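Local coordinates for putative carboxynorspermidine decarboxylase protein (Sinorhizobium meliloti, PDB 3MT1) that probably decarboxylates carboxynorspermidine and carboxyspermidine to norspermidine and spermidine, with pyridoxal 5'-phosphate as its cofactor, at residues I21-R25 with D50-G54; V191-G197 with G224-E230; K328-F332 with F355-Y360. One frame throughout, in Å; residues are numbered along the deposited sequence.

Contact 1 (I21-R25 with D50-G54); sequences IAHVR and DYMDG
Arg25 reaches from its helix to Asp53 and meets it in a salt bridge whose main bond runs from NE, with Arg25 NE 2.6 Å from Asp53 OD2 and an N-H...O angle of 143°. OD2 is approached on its syn side but well out of the carboxylate plane. Because guanidinium and carboxylate are turned 54° against each other, the two groups do not form a coplanar bidentate pair, and the second link, Arg25 NH2 to Asp53 OD1 at 3.5 Å, is weak. The arginine chain runs straight through CG and then bends about the CG-CD bond, which swings the guanidinium over the Tyr51-Met52 backbone. There Met52 CA lies over one face, toward its rim, 4.2 Å above the plane, while Ala22 CB sits at the edge. Arg25 CD itself lies 3.2 Å from Tyr51 O. Helix 11-28 thus packs on the loop that leads from helix 45-49 into strand 54-57, a strand of the eight-stranded parallel barrel. Asp53 OD2 takes a second bond from the backbone N of Ala32 in the neighbouring barrel strand, so one oxygen joins the helix to the sheet.

Ile21 and the selenomethionine at Met52 meet through their ends, CD1 to CE at 3.9 Å. The Met52 side chain sets out away from the helix but turns about its CG-SE bond (chi3 87°), which brings CE back to Ile21. The other branch of Ile21, CG2, lies 3.7 Å from Tyr51 O. The Tyr51 ring offers its edge to Ala22, CD1 to CB at 4.2 Å, and also touches Thr15, Met18 and Glu19.

Contact 2 (V191-G197 with G224-E230); sequences VDWVSLG and GVQIYLE
The Tyr228 ring has Val194 O and Trp193 CB at its edge, Trp193 CB lying 4.1 Å from Tyr228 CE2; the indole of Trp193 meets Tyr228 CD2 obliquely. With its CG wedged between backbone N and carbonyl carbon (chi1 60°), the indole is led away from the adjoining strand, toward a cation-pi contact with Lys95 and a bond from NE1 to Asn157. Tyr228 OH also reaches Lys95, and its ring meets that of His75.

Further along this face, Ser195 OG donates to Glu230 OE2 at 2.6 Å. The carboxylate oxygen is met on its anti side, and OG in turn accepts from Gly197 N at 3.2 Å, forming an ST turn that fixes the hydroxyl between two partners. The strands beneath are paired in parallel: Val194 N gives to Gln226 O at 2.9 Å in a nearly straight bond of 174°, and Tyr228 N gives to Val194 O at 2.8 Å. Beyond the strand ends, Glu230 N continues the pairing to Gly197 O.

On the other face the contacts are aliphatic. Val194 CG2 lies 4.0 Å from Val225 CG2, and Leu196 CD1 is 3.8 Å from Ile227 CG2, under Leu216 and Phe219 of helix 209-223. Strand 193-195, this helix and strand 226-229 make up the last beta-alpha-beta crossover of the TIM barrel, whose interior receives Trp193, Ser195 and Tyr228.

Contact 3 (K328-F332 with F355-Y360); sequences KKNWF and FTYADY
Asp359, whose CB touches the indole of Trp331 at CZ2, holds one carboxylate oxygen among several donors: Thr356 N gives to Asp359 OD2 at 3.0 Å through the anti lone pair, Thr356 OG1 adds a weak bond, and Arg353 NH1 forms a salt bridge to it. Thr356 is the N-cap of helix 357-362, and the bond from its N to the side chain three residues on is one half of a capping box. This fixes the start of the C-terminal helix, on which the loop 328-332 rests.

Trp331 lies across the first turn. Tyr360 CB stands 3.7 Å above the centroid of its six-membered ring, almost on the ring normal, a CH-pi contact. With CG anti to the backbone N (chi1 169°), the phenol ring runs on past the indole and points its edge at that face in an offset edge-to-face pair, planes 64° apart, with Tyr360 CD1 3.7 Å from Trp331 CD2. Phe355 CB approaches obliquely at Trp331 CH2, 4.1 Å away.

Next to the tryptophan, Asn330 OD1 accepts from Phe332 N at 3.1 Å on a lone pair, an Asx turn that shapes the loop. Lys328 forms salt bridges to Asp269, a predicted substrate-binding residue, and to Glu264 of the second subunit. The ammonium of Lys329 bonds to Ser363 O of that subunit, while Lys329 NZ lies obliquely to the Phe355 ring, 3.4 Å from CZ.

The three contacts follow one another along the chain, each closing before the next opens. Contacts 1 and 2 belong to the barrel, with centres about 15 Å apart, and they touch where Val24 CG1 meets Leu229 CD1 at 4.1 Å. Helix 11-28 and strand 54-57 lie at the start of the barrel and strands 193-195 and 226-229 at its end; strand 226-229 closes the ring against strand 31-35. Contact 3 lies across the chain's centre, about 33 and 38 Å from the centres of contacts 1 and 2, near the C-terminus. No other chain touches contacts 1 and 2, which lie within one subunit, whereas contact 3 belongs to the homodimer interface.

Contact 1 (I21-R25 with D50-G54)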
ATOM      1  N   ILE B  21      -2.615  20.400  21.977  1.00 43.79           N
ATOM      2  CA  ILE B  21      -1.219  20.616  21.608  1.00 43.11           C
ATOM      3  C   ILE B  21      -0.662  22.005  22.048  1.00 43.47           C
ATOM      4  O   ILE B  21       0.299  22.073  22.815  1.00 43.95           O
ATOM      5  CB  ILE B  21      -1.009  20.335  20.084  1.00 41.83           C
ATOM      6  CG1 ILE B  21      -1.155  18.824  19.847  1.00 40.73           C
ATOM      7  CG2 ILE B  21       0.347  20.858  19.613  1.00 41.87           C
ATOM      8  CD1 ILE B  21      -0.844  18.323  18.473  1.00 39.27           C
ATOM      9  N   ALA B  22      -1.275  23.086  21.581  1.00 43.32           N
ATOM     10  CA  ALA B  22      -0.931  24.445  22.018  1.00 44.23           C
ATOM     11  C   ALA B  22      -0.811  24.559  23.578  1.00 45.70           C
ATOM     12  O   ALA B  22       0.195  25.058  24.125  1.00 45.52           O
ATOM     13  CB  ALA B  22      -1.957  25.410  21.485  1.00 44.46           C
ATOM     14  N   HIS B  23      -1.836  24.079  24.279  1.00 46.40           N
ATOM     15  CA  HIS B  23      -1.851  24.047  25.741  1.00 47.92           C
ATOM     16  C   HIS B  23      -0.544  23.418  26.265  1.00 46.72           C
ATOM     17  O   HIS B  23       0.147  24.008  27.075  1.00 47.06           O
ATOM     18  CB  HIS B  23      -3.089  23.272  26.199  1.00 49.47           C
ATOM     19  CG  HIS B  23      -3.232  23.160  27.676  1.00 52.80           C
ATOM     20  ND1 HIS B  23      -3.987  24.041  28.418  1.00 57.12           N
ATOM     21  CD2 HIS B  23      -2.733  22.257  28.553  1.00 54.02           C
ATOM     22  CE1 HIS B  23      -3.939  23.691  29.692  1.00 58.84           C
ATOM     23  NE2 HIS B  23      -3.184  22.612  29.800  1.00 57.12           N
ATOM     24  N   VAL B  24      -0.178  22.250  25.744  1.00 44.62           N
ATOM     25  CA  VAL B  24       1.078  21.621  26.121  1.00 43.65           C
ATOM     26  C   VAL B  24       2.281  22.518  25.807  1.00 43.57           C
ATOM     27  O   VAL B  24       3.141  22.703  26.660  1.00 44.35           O
ATOM     28  CB  VAL B  24       1.267  20.266  25.418  1.00 42.69           C
ATOM     29  CG1 VAL B  24       2.732  19.801  25.509  1.00 40.86           C
ATOM     30  CG2 VAL B  24       0.290  19.225  25.973  1.00 41.38           C
ATOM     31  N   ARG B  25       2.334  23.072  24.597  1.00 42.45           N
ATOM     32  CA  ARG B  25       3.426  23.950  24.203  1.00 43.02           C
ATOM     33  C   ARG B  25       3.525  25.135  25.172  1.00 45.29           C
ATOM     34  O   ARG B  25       4.606  25.568  25.546  1.00 45.97           O
ATOM     35  CB  ARG B  25       3.199  24.484  22.788  1.00 42.30           C
ATOM     36  CG  ARG B  25       3.093  23.413  21.754  1.00 41.50           C
ATOM     37  CD  ARG B  25       2.806  23.921  20.332  1.00 42.99           C
ATOM     38  NE  ARG B  25       3.469  25.167  19.987  1.00 41.92           N
ATOM     39  CZ  ARG B  25       2.831  26.335  19.909  1.00 43.15           C
ATOM     40  NH1 ARG B  25       1.521  26.397  20.128  1.00 41.22           N
ATOM     41  NH2 ARG B  25       3.497  27.441  19.605  1.00 42.76           N
ATOM     42  N   ASP B  50      -0.957  27.452  13.114  1.00 43.81           N
ATOM     43  CA  ASP B  50      -0.928  28.386  14.233  1.00 45.06           C
ATOM     44  C   ASP B  50      -0.884  27.724  15.606  1.00 44.04           C
ATOM     45  O   ASP B  50      -0.751  28.416  16.609  1.00 44.64           O
ATOM     46  CB  ASP B  50      -2.082  29.377  14.149  1.00 47.48           C
ATOM     47  CG  ASP B  50      -2.031  30.222  12.884  1.00 50.02           C
ATOM     48  OD1 ASP B  50      -0.922  30.680  12.500  1.00 51.80           O
ATOM     49  OD2 ASP B  50      -3.102  30.426  12.277  1.00 50.96           O
ATOM     50  N   TYR B  51      -0.971  26.392  15.645  1.00 41.71           N
ATOM     51  CA  TYR B  51      -0.991  25.667  16.901  1.00 40.55           C
ATOM     52  C   TYR B  51       0.243  24.825  17.094  1.00 38.91           C
ATOM     53  O   TYR B  51       0.457  24.264  18.178  1.00 38.95           O
ATOM     54  CB  TYR B  51      -2.229  24.773  17.026  1.00 40.83           C
ATOM     55  CG  TYR B  51      -3.600  25.451  16.925  1.00 42.37           C
ATOM     56  CD1 TYR B  51      -4.293  25.856  18.077  1.00 41.73           C
ATOM     57  CD2 TYR B  51      -4.217  25.652  15.676  1.00 41.78           C
ATOM     58  CE1 TYR B  51      -5.573  26.431  17.989  1.00 43.14           C
ATOM     59  CE2 TYR B  51      -5.479  26.243  15.570  1.00 42.68           C
ATOM     60  CZ  TYR B  51      -6.165  26.622  16.735  1.00 45.10           C
ATOM     61  OH  TYR B  51      -7.423  27.210  16.647  1.00 46.66           O
HETATM   62  N   MSE B  52       1.048  24.724  16.050  1.00 37.58           N
HETATM   63  CA  MSE B  52       2.244  23.900  16.083  1.00 36.76           C
HETATM   64  C   MSE B  52       3.495  24.651  15.670  1.00 37.59           C
HETATM   65  O   MSE B  52       3.437  25.841  15.341  1.00 39.60           O
HETATM   66  CB  MSE B  52       2.050  22.653  15.240  1.00 35.40           C
HETATM   67  CG  MSE B  52       0.849  21.833  15.703  1.00 34.58           C
HETATM   68 SE   MSE B  52       0.688  20.166  14.698  0.75 32.87          SE
HETATM   69  CE  MSE B  52       1.825  19.087  15.751  1.00 26.43           C
ATOM     70  N   ASP B  53       4.638  23.973  15.701  1.00 37.41           N
ATOM     71  CA  ASP B  53       5.933  24.654  15.515  1.00 38.12           C
ATOM     72  C   ASP B  53       6.673  24.239  14.240  1.00 37.52           C
ATOM     73  O   ASP B  53       7.770  24.748  13.990  1.00 39.37           O
ATOM     74  CB  ASP B  53       6.837  24.447  16.743  1.00 37.80           C
ATOM     75  CG  ASP B  53       6.268  25.088  18.001  1.00 41.16           C
ATOM     76  OD1 ASP B  53       6.430  26.329  18.157  1.00 45.02           O
ATOM     77  OD2 ASP B  53       5.660  24.362  18.838  1.00 43.60           O
ATOM     78  N   GLY B  54       6.080  23.343  13.447  1.00 35.73           N
ATOM     79  CA  GLY B  54       6.740  22.760  12.294  1.00 35.06           C
ATOM     80  C   GLY B  54       6.414  21.289  12.013  1.00 34.40           C
ATOM     81  O   GLY B  54       5.409  20.735  12.487  1.00 35.08           O
TER

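Contact 2 (V191-G197 with G224-E230)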
ATOM      1  N   VAL B 191      24.315  19.261  25.181  1.00 55.87           N
ATOM      2  CA  VAL B 191      23.789  19.738  23.905  1.00 53.28           C
ATOM      3  C   VAL B 191      22.708  20.748  24.181  1.00 52.47           C
ATOM      4  O   VAL B 191      22.384  21.001  25.337  1.00 53.12           O
ATOM      5  CB  VAL B 191      23.234  18.607  23.015  1.00 51.57           C
ATOM      6  CG1 VAL B 191      24.329  17.642  22.649  1.00 52.72           C
ATOM      7  CG2 VAL B 191      22.104  17.880  23.695  1.00 51.33           C
ATOM      8  N   ASP B 192      22.132  21.337  23.141  1.00 50.84           N
ATOM      9  CA  ASP B 192      21.136  22.336  23.428  1.00 50.43           C
ATOM     10  C   ASP B 192      19.733  22.074  22.910  1.00 48.24           C
ATOM     11  O   ASP B 192      18.860  22.902  23.103  1.00 48.18           O
ATOM     12  CB  ASP B 192      21.652  23.757  23.147  1.00 52.19           C
ATOM     13  CG  ASP B 192      22.031  23.951  21.736  1.00 52.02           C
ATOM     14  OD1 ASP B 192      21.341  23.336  20.915  1.00 53.57           O
ATOM     15  OD2 ASP B 192      23.003  24.690  21.448  1.00 52.46           O
ATOM     16  N   TRP B 193      19.490  20.896  22.327  1.00 46.55           N
ATOM     17  CA  TRP B 193      18.108  20.471  22.039  1.00 44.03           C
ATOM     18  C   TRP B 193      17.944  18.968  21.968  1.00 42.80           C
ATOM     19  O   TRP B 193      18.873  18.248  21.617  1.00 43.11           O
ATOM     20  CB  TRP B 193      17.544  21.117  20.770  1.00 42.27           C
ATOM     21  CG  TRP B 193      18.315  20.807  19.532  1.00 43.57           C
ATOM     22  CD1 TRP B 193      19.298  21.563  18.992  1.00 45.11           C
ATOM     23  CD2 TRP B 193      18.177  19.649  18.669  1.00 43.12           C
ATOM     24  NE1 TRP B 193      19.779  20.965  17.836  1.00 45.36           N
ATOM     25  CE2 TRP B 193      19.120  19.792  17.625  1.00 41.89           C
ATOM     26  CE3 TRP B 193      17.358  18.513  18.688  1.00 43.92           C
ATOM     27  CZ2 TRP B 193      19.276  18.854  16.610  1.00 43.01           C
ATOM     28  CZ3 TRP B 193      17.514  17.565  17.667  1.00 45.94           C
ATOM     29  CH2 TRP B 193      18.470  17.752  16.637  1.00 44.10           C
ATOM     30  N   VAL B 194      16.734  18.515  22.284  1.00 41.86           N
ATOM     31  CA  VAL B 194      16.370  17.095  22.292  1.00 41.56           C
ATOM     32  C   VAL B 194      14.987  16.916  21.710  1.00 40.30           C
ATOM     33  O   VAL B 194      14.073  17.686  22.014  1.00 40.25           O
ATOM     34  CB  VAL B 194      16.314  16.522  23.724  1.00 42.41           C
ATOM     35  CG1 VAL B 194      15.844  15.077  23.693  1.00 43.02           C
ATOM     36  CG2 VAL B 194      17.674  16.578  24.368  1.00 44.43           C
ATOM     37  N   SER B 195      14.831  15.904  20.874  1.00 39.86           N
ATOM     38  CA  SER B 195      13.530  15.562  20.367  1.00 39.70           C
ATOM     39  C   SER B 195      13.119  14.255  20.988  1.00 41.13           C
ATOM     40  O   SER B 195      13.826  13.226  20.862  1.00 41.91           O
ATOM     41  CB  SER B 195      13.547  15.403  18.860  1.00 39.15           C
ATOM     42  OG  SER B 195      12.634  14.366  18.497  1.00 39.73           O
ATOM     43  N   LEU B 196      11.975  14.282  21.651  1.00 41.36           N
ATOM     44  CA  LEU B 196      11.508  13.086  22.309  1.00 42.14           C
ATOM     45  C   LEU B 196      10.636  12.206  21.427  1.00 41.31           C
ATOM     46  O   LEU B 196      10.093  11.235  21.917  1.00 41.84           O
ATOM     47  CB  LEU B 196      10.798  13.429  23.613  1.00 43.61           C
ATOM     48  CG  LEU B 196      11.734  14.006  24.664  1.00 44.74           C
ATOM     49  CD1 LEU B 196      10.921  14.531  25.866  1.00 45.59           C
ATOM     50  CD2 LEU B 196      12.792  12.966  25.056  1.00 44.54           C
ATOM     51  N   GLY B 197      10.518  12.535  20.139  1.00 39.84           N
ATOM     52  CA  GLY B 197       9.711  11.746  19.205  1.00 38.46           C
ATOM     53  C   GLY B 197       8.202  11.767  19.406  1.00 38.05           C
ATOM     54  O   GLY B 197       7.648  12.699  19.990  1.00 39.00           O
ATOM     55  N   GLY B 224      18.846  22.092  30.554  1.00 58.46           N
ATOM     56  CA  GLY B 224      18.996  23.315  29.739  1.00 57.25           C
ATOM     57  C   GLY B 224      18.929  23.086  28.226  1.00 54.99           C
ATOM     58  O   GLY B 224      19.781  23.585  27.482  1.00 54.82           O
ATOM     59  N   VAL B 225      17.927  22.310  27.790  1.00 52.98           N
ATOM     60  CA  VAL B 225      17.701  21.974  26.380  1.00 50.63           C
ATOM     61  C   VAL B 225      16.295  22.400  25.940  1.00 49.40           C
ATOM     62  O   VAL B 225      15.386  22.476  26.756  1.00 50.12           O
ATOM     63  CB  VAL B 225      17.866  20.420  26.080  1.00 50.25           C
ATOM     64  CG1 VAL B 225      19.320  19.923  26.282  1.00 50.89           C
ATOM     65  CG2 VAL B 225      16.878  19.569  26.874  1.00 49.03           C
ATOM     66  N   GLN B 226      16.120  22.681  24.654  1.00 47.89           N
ATOM     67  CA  GLN B 226      14.775  22.817  24.094  1.00 46.85           C
ATOM     68  C   GLN B 226      14.187  21.423  23.739  1.00 46.06           C
ATOM     69  O   GLN B 226      14.836  20.599  23.073  1.00 45.07           O
ATOM     70  CB  GLN B 226      14.778  23.736  22.873  1.00 45.91           C
ATOM     71  CG  GLN B 226      13.445  23.788  22.149  1.00 44.40           C
ATOM     72  CD  GLN B 226      12.389  24.601  22.905  1.00 44.84           C
ATOM     73  OE1 GLN B 226      12.644  25.749  23.301  1.00 45.34           O
ATOM     74  NE2 GLN B 226      11.188  24.019  23.076  1.00 41.53           N
ATOM     75  N   ILE B 227      12.970  21.161  24.204  1.00 45.54           N
ATOM     76  CA  ILE B 227      12.330  19.906  23.898  1.00 44.33           C
ATOM     77  C   ILE B 227      11.496  20.038  22.639  1.00 42.61           C
ATOM     78  O   ILE B 227      10.798  21.032  22.430  1.00 42.03           O
ATOM     79  CB  ILE B 227      11.478  19.372  25.075  1.00 45.72           C
ATOM     80  CG1 ILE B 227      12.376  18.961  26.239  1.00 46.60           C
ATOM     81  CG2 ILE B 227      10.656  18.130  24.647  1.00 45.75           C
ATOM     82  CD1 ILE B 227      11.598  18.538  27.461  1.00 49.10           C
ATOM     83  N   TYR B 228      11.623  19.023  21.795  1.00 41.67           N
ATOM     84  CA  TYR B 228      10.725  18.779  20.657  1.00 40.38           C
ATOM     85  C   TYR B 228       9.873  17.536  20.876  1.00 39.95           C
ATOM     86  O   TYR B 228      10.356  16.503  21.338  1.00 40.79           O
ATOM     87  CB  TYR B 228      11.510  18.652  19.370  1.00 38.81           C
ATOM     88  CG  TYR B 228      12.086  19.967  18.973  1.00 39.70           C
ATOM     89  CD1 TYR B 228      11.362  20.861  18.176  1.00 37.60           C
ATOM     90  CD2 TYR B 228      13.348  20.333  19.408  1.00 38.62           C
ATOM     91  CE1 TYR B 228      11.901  22.088  17.805  1.00 36.63           C
ATOM     92  CE2 TYR B 228      13.896  21.551  19.050  1.00 39.26           C
ATOM     93  CZ  TYR B 228      13.178  22.430  18.263  1.00 38.33           C
ATOM     94  OH  TYR B 228      13.754  23.649  17.952  1.00 34.20           O
ATOM     95  N   LEU B 229       8.596  17.665  20.568  1.00 39.47           N
ATOM     96  CA  LEU B 229       7.713  16.546  20.493  1.00 39.21           C
ATOM     97  C   LEU B 229       7.424  16.361  19.016  1.00 38.94           C
ATOM     98  O   LEU B 229       7.385  17.346  18.266  1.00 38.14           O
ATOM     99  CB  LEU B 229       6.445  16.847  21.256  1.00 39.21           C
ATOM    100  CG  LEU B 229       6.517  16.965  22.777  1.00 40.60           C
ATOM    101  CD1 LEU B 229       5.188  17.433  23.294  1.00 40.10           C
ATOM    102  CD2 LEU B 229       6.901  15.650  23.460  1.00 39.71           C
ATOM    103  N   GLU B 230       7.230  15.103  18.598  1.00 39.12           N
ATOM    104  CA  GLU B 230       6.895  14.786  17.197  1.00 38.79           C
ATOM    105  C   GLU B 230       5.538  14.098  17.099  1.00 38.31           C
ATOM    106  O   GLU B 230       5.445  12.940  16.699  1.00 38.81           O
ATOM    107  CB  GLU B 230       7.933  13.852  16.617  1.00 38.68           C
ATOM    108  CG  GLU B 230       9.291  14.439  16.320  1.00 43.47           C
ATOM    109  CD  GLU B 230      10.325  13.350  15.972  1.00 51.88           C
ATOM    110  OE1 GLU B 230       9.962  12.317  15.334  1.00 54.61           O
ATOM    111  OE2 GLU B 230      11.515  13.519  16.342  1.00 57.23           O
TER

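Contact 3 (K328-F332 with F355-Y360)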
ATOM      1  N   LYS B 328      -0.517   6.314   2.428  1.00 32.53           N
ATOM      2  CA  LYS B 328      -0.091   5.040   1.896  1.00 32.11           C
ATOM      3  C   LYS B 328      -1.187   4.384   1.074  1.00 30.36           C
ATOM      4  O   LYS B 328      -1.138   3.205   0.799  1.00 29.89           O
ATOM      5  CB  LYS B 328       0.492   4.123   2.986  1.00 32.64           C
ATOM      6  CG  LYS B 328      -0.385   3.913   4.222  1.00 34.21           C
ATOM      7  CD  LYS B 328       0.232   2.835   5.137  1.00 35.57           C
ATOM      8  CE  LYS B 328       0.931   3.456   6.320  1.00 35.60           C
ATOM      9  NZ  LYS B 328       1.971   2.596   6.877  1.00 34.04           N
ATOM     10  N   LYS B 329      -2.155   5.178   0.648  1.00 29.27           N
ATOM     11  CA  LYS B 329      -3.193   4.672  -0.214  1.00 28.01           C
ATOM     12  C   LYS B 329      -2.665   4.326  -1.593  1.00 28.56           C
ATOM     13  O   LYS B 329      -1.721   4.942  -2.095  1.00 29.67           O
ATOM     14  CB  LYS B 329      -4.319   5.684  -0.306  1.00 29.07           C
ATOM     15  CG  LYS B 329      -3.946   7.042  -0.902  1.00 27.66           C
ATOM     16  CD  LYS B 329      -5.174   7.983  -0.867  1.00 27.85           C
ATOM     17  CE  LYS B 329      -4.736   9.465  -0.888  1.00 29.88           C
ATOM     18  NZ  LYS B 329      -3.815   9.661  -2.049  1.00 28.84           N
ATOM     19  N   ASN B 330      -3.283   3.344  -2.221  1.00 27.92           N
ATOM     20  CA  ASN B 330      -2.813   2.878  -3.524  1.00 28.57           C
ATOM     21  C   ASN B 330      -3.979   2.432  -4.459  1.00 29.16           C
ATOM     22  O   ASN B 330      -5.161   2.404  -4.054  1.00 28.34           O
ATOM     23  CB  ASN B 330      -1.833   1.737  -3.290  1.00 28.01           C
ATOM     24  CG  ASN B 330      -2.457   0.629  -2.495  1.00 28.51           C
ATOM     25  OD1 ASN B 330      -3.158  -0.217  -3.056  1.00 31.35           O
ATOM     26  ND2 ASN B 330      -2.261   0.646  -1.167  1.00 26.11           N
ATOM     27  N   TRP B 331      -3.620   2.028  -5.677  1.00 30.30           N
ATOM     28  CA  TRP B 331      -4.571   1.705  -6.729  1.00 30.95           C
ATOM     29  C   TRP B 331      -4.795   0.200  -6.891  1.00 32.35           C
ATOM     30  O   TRP B 331      -5.161  -0.284  -7.959  1.00 32.55           O
ATOM     31  CB  TRP B 331      -4.016   2.247  -8.020  1.00 32.61           C
ATOM     32  CG  TRP B 331      -4.207   3.679  -8.165  1.00 32.14           C
ATOM     33  CD1 TRP B 331      -3.237   4.625  -8.229  1.00 29.11           C
ATOM     34  CD2 TRP B 331      -5.465   4.365  -8.265  1.00 30.69           C
ATOM     35  NE1 TRP B 331      -3.810   5.864  -8.374  1.00 31.67           N
ATOM     36  CE2 TRP B 331      -5.173   5.737  -8.410  1.00 31.06           C
ATOM     37  CE3 TRP B 331      -6.807   3.950  -8.262  1.00 29.07           C
ATOM     38  CZ2 TRP B 331      -6.179   6.710  -8.543  1.00 32.46           C
ATOM     39  CZ3 TRP B 331      -7.809   4.908  -8.402  1.00 29.14           C
ATOM     40  CH2 TRP B 331      -7.495   6.269  -8.549  1.00 30.79           C
ATOM     41  N   PHE B 332      -4.550  -0.553  -5.819  1.00 32.70           N
ATOM     42  CA  PHE B 332      -4.778  -1.973  -5.833  1.00 33.17           C
ATOM     43  C   PHE B 332      -6.156  -2.320  -6.403  1.00 33.20           C
ATOM     44  O   PHE B 332      -7.185  -1.738  -5.985  1.00 32.42           O
ATOM     45  CB  PHE B 332      -4.700  -2.442  -4.417  1.00 33.48           C
ATOM     46  CG  PHE B 332      -4.973  -3.892  -4.249  1.00 37.98           C
ATOM     47  CD1 PHE B 332      -4.116  -4.847  -4.804  1.00 42.58           C
ATOM     48  CD2 PHE B 332      -6.086  -4.310  -3.528  1.00 41.44           C
ATOM     49  CE1 PHE B 332      -4.367  -6.208  -4.638  1.00 45.39           C
ATOM     50  CE2 PHE B 332      -6.339  -5.682  -3.345  1.00 45.09           C
ATOM     51  CZ  PHE B 332      -5.476  -6.621  -3.890  1.00 44.68           C
ATOM     52  N   PHE B 355      -9.936  11.795  -6.985  1.00 33.19           N
ATOM     53  CA  PHE B 355      -9.048  10.991  -7.797  1.00 32.32           C
ATOM     54  C   PHE B 355      -9.821  10.391  -8.949  1.00 33.96           C
ATOM     55  O   PHE B 355     -10.905   9.841  -8.767  1.00 35.92           O
ATOM     56  CB  PHE B 355      -8.310   9.939  -6.977  1.00 30.72           C
ATOM     57  CG  PHE B 355      -7.516  10.518  -5.803  1.00 30.31           C
ATOM     58  CD1 PHE B 355      -8.024  10.478  -4.506  1.00 28.51           C
ATOM     59  CD2 PHE B 355      -6.272  11.125  -6.011  1.00 28.56           C
ATOM     60  CE1 PHE B 355      -7.305  11.022  -3.441  1.00 28.69           C
ATOM     61  CE2 PHE B 355      -5.558  11.667  -4.975  1.00 25.75           C
ATOM     62  CZ  PHE B 355      -6.054  11.616  -3.682  1.00 27.99           C
ATOM     63  N   THR B 356      -9.278  10.535 -10.152  1.00 34.27           N
ATOM     64  CA  THR B 356     -10.006  10.219 -11.344  1.00 34.58           C
ATOM     65  C   THR B 356      -9.270   9.118 -12.101  1.00 34.32           C
ATOM     66  O   THR B 356      -8.153   8.737 -11.740  1.00 33.59           O
ATOM     67  CB  THR B 356     -10.058  11.455 -12.218  1.00 37.22           C
ATOM     68  OG1 THR B 356      -8.742  11.712 -12.696  1.00 34.81           O
ATOM     69  CG2 THR B 356     -10.542  12.659 -11.423  1.00 36.13           C
ATOM     70  N   TYR B 357      -9.883   8.637 -13.172  1.00 35.14           N
ATOM     71  CA  TYR B 357      -9.276   7.647 -14.038  1.00 34.05           C
ATOM     72  C   TYR B 357      -7.853   8.035 -14.464  1.00 33.56           C
ATOM     73  O   TYR B 357      -6.923   7.206 -14.470  1.00 31.86           O
ATOM     74  CB  TYR B 357     -10.173   7.392 -15.275  1.00 36.30           C
ATOM     75  CG  TYR B 357      -9.514   6.485 -16.262  1.00 33.87           C
ATOM     76  CD1 TYR B 357      -9.433   5.114 -16.010  1.00 32.85           C
ATOM     77  CD2 TYR B 357      -8.927   6.984 -17.418  1.00 35.10           C
ATOM     78  CE1 TYR B 357      -8.816   4.263 -16.904  1.00 33.53           C
ATOM     79  CE2 TYR B 357      -8.289   6.134 -18.328  1.00 34.71           C
ATOM     80  CZ  TYR B 357      -8.243   4.777 -18.047  1.00 33.28           C
ATOM     81  OH  TYR B 357      -7.608   3.918 -18.875  1.00 34.00           O
ATOM     82  N   ALA B 358      -7.689   9.299 -14.823  1.00 35.29           N
ATOM     83  CA  ALA B 358      -6.403   9.792 -15.295  1.00 35.80           C
ATOM     84  C   ALA B 358      -5.324   9.688 -14.188  1.00 33.66           C
ATOM     85  O   ALA B 358      -4.163   9.460 -14.489  1.00 34.10           O
ATOM     86  CB  ALA B 358      -6.543  11.227 -15.814  1.00 38.69           C
ATOM     87  N   ASP B 359      -5.692   9.842 -12.914  1.00 31.71           N
ATOM     88  CA  ASP B 359      -4.751   9.544 -11.847  1.00 29.52           C
ATOM     89  C   ASP B 359      -4.384   8.076 -11.911  1.00 27.52           C
ATOM     90  O   ASP B 359      -3.223   7.742 -11.983  1.00 28.06           O
ATOM     91  CB  ASP B 359      -5.330   9.903 -10.490  1.00 29.19           C
ATOM     92  CG  ASP B 359      -5.477  11.385 -10.310  1.00 34.26           C
ATOM     93  OD1 ASP B 359      -4.464  12.087 -10.429  1.00 38.11           O
ATOM     94  OD2 ASP B 359      -6.610  11.876 -10.064  1.00 41.74           O
ATOM     95  N   TYR B 360      -5.366   7.184 -11.937  1.00 26.16           N
ATOM     96  CA  TYR B 360      -5.050   5.766 -12.024  1.00 24.91           C
ATOM     97  C   TYR B 360      -4.138   5.448 -13.195  1.00 26.47           C
ATOM     98  O   TYR B 360      -3.089   4.846 -13.003  1.00 25.05           O
ATOM     99  CB  TYR B 360      -6.326   4.935 -12.110  1.00 24.37           C
ATOM    100  CG  TYR B 360      -6.133   3.482 -12.455  1.00 21.45           C
ATOM    101  CD1 TYR B 360      -5.524   2.587 -11.558  1.00 21.06           C
ATOM    102  CD2 TYR B 360      -6.621   2.981 -13.655  1.00 21.97           C
ATOM    103  CE1 TYR B 360      -5.385   1.223 -11.892  1.00 22.66           C
ATOM    104  CE2 TYR B 360      -6.491   1.656 -13.998  1.00 20.28           C
ATOM    105  CZ  TYR B 360      -5.884   0.790 -13.134  1.00 23.16           C
ATOM    106  OH  TYR B 360      -5.805  -0.516 -13.501  1.00 27.49           O
TER